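Local atomic coordinates of ferritin (Ulva pertusa, PDB entry 3VNX), a protein that stores iron inside a hollow shell of 24 subunits and, as a ferroxidase, probably oxidises ferrous iron on its way into the cavity. Residues Y52-V57 / D84-H89. Residues are numbered along the deposited sequence; the frame is centred on the assembly and turned at random.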
loop_
_atom_site.group_PDB
_atom_site.type_symbol
_atom_site.label_atom_id
_atom_site.label_comp_id
_atom_site.label_asym_id
_atom_site.label_seq_id
_atom_site.Cartn_x
_atom_site.Cartn_y
_atom_site.Cartn_z
ATOM N N TYR A 52 20.789 -47.346 -4.458
ATOM C CA TYR A 52 19.824 -47.621 -5.515
ATOM C C TYR A 52 18.951 -48.837 -5.182
ATOM O O TYR A 52 17.743 -48.793 -5.400
ATOM C CB TYR A 52 20.498 -47.759 -6.882
ATOM C CG TYR A 52 19.919 -46.835 -7.941
ATOM C CD1 TYR A 52 18.552 -46.835 -8.211
ATOM C CD2 TYR A 52 20.737 -45.967 -8.672
ATOM C CE1 TYR A 52 18.003 -45.989 -9.175
ATOM C CE2 TYR A 52 20.204 -45.119 -9.653
ATOM C CZ TYR A 52 18.829 -45.136 -9.898
ATOM O OH TYR A 52 18.268 -44.311 -10.862
ATOM N N THR A 53 19.538 -49.898 -4.626
ATOM C CA THR A 53 18.763 -51.079 -4.228
ATOM C C THR A 53 17.770 -50.736 -3.123
ATOM O O THR A 53 16.586 -51.092 -3.191
ATOM C CB THR A 53 19.660 -52.242 -3.725
ATOM O OG1 THR A 53 20.428 -52.764 -4.811
ATOM C CG2 THR A 53 18.811 -53.362 -3.146
ATOM N N ILE A 54 18.263 -50.043 -2.097
ATOM C CA ILE A 54 17.417 -49.672 -0.957
ATOM C C ILE A 54 16.257 -48.742 -1.370
ATOM O O ILE A 54 15.146 -48.825 -0.841
ATOM C CB ILE A 54 18.253 -49.034 0.156
ATOM C CG1 ILE A 54 19.188 -50.079 0.769
ATOM C CG2 ILE A 54 17.364 -48.412 1.216
ATOM C CD1 ILE A 54 20.153 -49.487 1.762
ATOM N N SER A 55 16.526 -47.867 -2.327
ATOM C CA SER A 55 15.471 -47.046 -2.887
ATOM C C SER A 55 14.368 -47.931 -3.473
ATOM O O SER A 55 13.179 -47.662 -3.289
ATOM C CB SER A 55 16.042 -46.123 -3.960
ATOM O OG SER A 55 15.002 -45.494 -4.664
ATOM N N TYR A 56 14.771 -48.995 -4.169
ATOM C CA TYR A 56 13.827 -49.873 -4.862
ATOM C C TYR A 56 13.007 -50.661 -3.835
ATOM O O TYR A 56 11.786 -50.820 -3.962
ATOM C CB TYR A 56 14.614 -50.818 -5.766
ATOM C CG TYR A 56 13.902 -51.378 -6.993
ATOM C CD1 TYR A 56 13.218 -50.552 -7.874
ATOM C CD2 TYR A 56 13.981 -52.738 -7.296
ATOM C CE1 TYR A 56 12.604 -51.077 -9.015
ATOM C CE2 TYR A 56 13.370 -53.272 -8.422
ATOM C CZ TYR A 56 12.689 -52.443 -9.283
ATOM O OH TYR A 56 12.084 -52.980 -10.403
ATOM N N VAL A 57 13.691 -51.143 -2.807
ATOM C CA VAL A 57 13.035 -51.846 -1.718
ATOM C C VAL A 57 12.022 -50.940 -1.050
ATOM O O VAL A 57 10.892 -51.353 -0.777
ATOM C CB VAL A 57 14.043 -52.280 -0.665
ATOM C CG1 VAL A 57 13.319 -52.854 0.539
ATOM C CG2 VAL A 57 15.020 -53.281 -1.256
ATOM N N ASP A 84 12.418 -41.941 -2.876
ATOM C CA ASP A 84 12.985 -40.767 -3.545
ATOM C C ASP A 84 14.328 -40.366 -2.927
ATOM O O ASP A 84 15.305 -40.097 -3.645
ATOM C CB ASP A 84 12.030 -39.564 -3.467
ATOM C CG ASP A 84 10.709 -39.805 -4.176
ATOM O OD1 ASP A 84 10.593 -40.796 -4.924
ATOM O OD2 ASP A 84 9.774 -39.004 -3.979
ATOM N N GLU A 85 14.373 -40.325 -1.593
ATOM C CA GLU A 85 15.558 -39.866 -0.866
ATOM C C GLU A 85 16.767 -40.775 -1.086
ATOM O O GLU A 85 17.895 -40.294 -1.281
ATOM C CB GLU A 85 15.267 -39.712 0.635
ATOM C CG GLU A 85 16.521 -39.655 1.519
ATOM C CD GLU A 85 16.227 -39.321 2.982
ATOM O OE1 GLU A 85 15.136 -38.790 3.274
ATOM O OE2 GLU A 85 17.099 -39.578 3.846
ATOM N N GLU A 86 16.540 -42.093 -1.063
ATOM C CA GLU A 86 17.654 -43.029 -1.250
ATOM C C GLU A 86 18.197 -42.961 -2.678
ATOM O O GLU A 86 19.411 -43.115 -2.909
ATOM C CB GLU A 86 17.277 -44.470 -0.892
ATOM C CG GLU A 86 17.040 -44.719 0.580
ATOM C CD GLU A 86 18.263 -44.443 1.457
ATOM O OE1 GLU A 86 18.192 -43.523 2.303
ATOM O OE2 GLU A 86 19.282 -45.157 1.323
ATOM N N ARG A 87 17.293 -42.733 -3.627
ATOM C CA ARG A 87 17.677 -42.623 -5.033
ATOM C C ARG A 87 18.515 -41.374 -5.238
ATOM O O ARG A 87 19.467 -41.377 -6.016
ATOM C CB ARG A 87 16.441 -42.588 -5.935
ATOM C CG ARG A 87 16.747 -42.311 -7.387
ATOM C CD ARG A 87 15.548 -42.640 -8.270
ATOM N NE ARG A 87 15.720 -42.208 -9.660
ATOM C CZ ARG A 87 15.495 -40.971 -10.101
ATOM N NH1 ARG A 87 15.099 -40.015 -9.254
ATOM N NH2 ARG A 87 15.666 -40.685 -11.393
ATOM N N GLU A 88 18.156 -40.307 -4.525
ATOM C CA GLU A 88 18.943 -39.082 -4.527
ATOM C C GLU A 88 20.309 -39.305 -3.869
ATOM O O GLU A 88 21.302 -38.720 -4.287
ATOM C CB GLU A 88 18.163 -37.929 -3.863
ATOM C CG GLU A 88 18.961 -36.619 -3.654
ATOM C CD GLU A 88 19.474 -35.945 -4.947
ATOM O OE1 GLU A 88 20.614 -35.408 -4.925
ATOM O OE2 GLU A 88 18.749 -35.932 -5.973
ATOM N N HIS A 89 20.364 -40.154 -2.847
ATOM C CA HIS A 89 21.654 -40.519 -2.272
ATOM C C HIS A 89 22.550 -41.156 -3.330
ATOM O O HIS A 89 23.737 -40.817 -3.431
ATOM C CB HIS A 89 21.495 -41.449 -1.069
ATOM C CG HIS A 89 20.915 -40.780 0.138
ATOM N ND1 HIS A 89 20.315 -41.481 1.161
ATOM C CD2 HIS A 89 20.845 -39.472 0.484
ATOM C CE1 HIS A 89 19.900 -40.635 2.086
ATOM N NE2 HIS A 89 20.206 -39.408 1.700
HETATM O O HOH W 1 15.739 -44.043 -11.623
#
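Ser55 and Glu86 are nearest in backbone across the two segments of a buried, nearly antiparallel helix pair, where helix 38-66 packs against helix 73-99 near the centre of the subunit. The short axes come within 7.7 Å at 168°, tight enough for Ser55 CB to rest 3.7 Å from Glu86 CB. The Ser55 hydroxyl is anti to its own nitrogen (chi1 170°), which lays OG beside Arg87 CB at 3.5 Å. Towards the inside of the bundle, Ile54 CG2 touches Glu86 CG at 3.8 Å, and the glutamate bends at its second torsion to bring OE2 against the same methyl. These are the first two helices of the ferritin four-helix bundle; Asn138 of helix 123-151 packs on both Ile54 and Glu86. The Glu86 carboxylate lies close to that of Glu51, and the Glu86 side chain about 4 Å from a bound calcium ion, consistent with the iron-oxidising centre of ferritins. His89 ND1 gives Glu86 OE1 a weak hydrogen bond. On the other flank, Tyr52 and Arg87 run side by side, ring and guanidinium planes 81° apart. One water joins them, 2.7 Å from Tyr52 OH, in the ring plane, and accepting from Arg87 NE at 2.7 Å. Both ends reach a second subunit: Tyr52 OH hydrogen-bonds His59 there, and Arg87 forms a salt bridge with that subunit's Asp84, reciprocated by Asp84 to its Arg87.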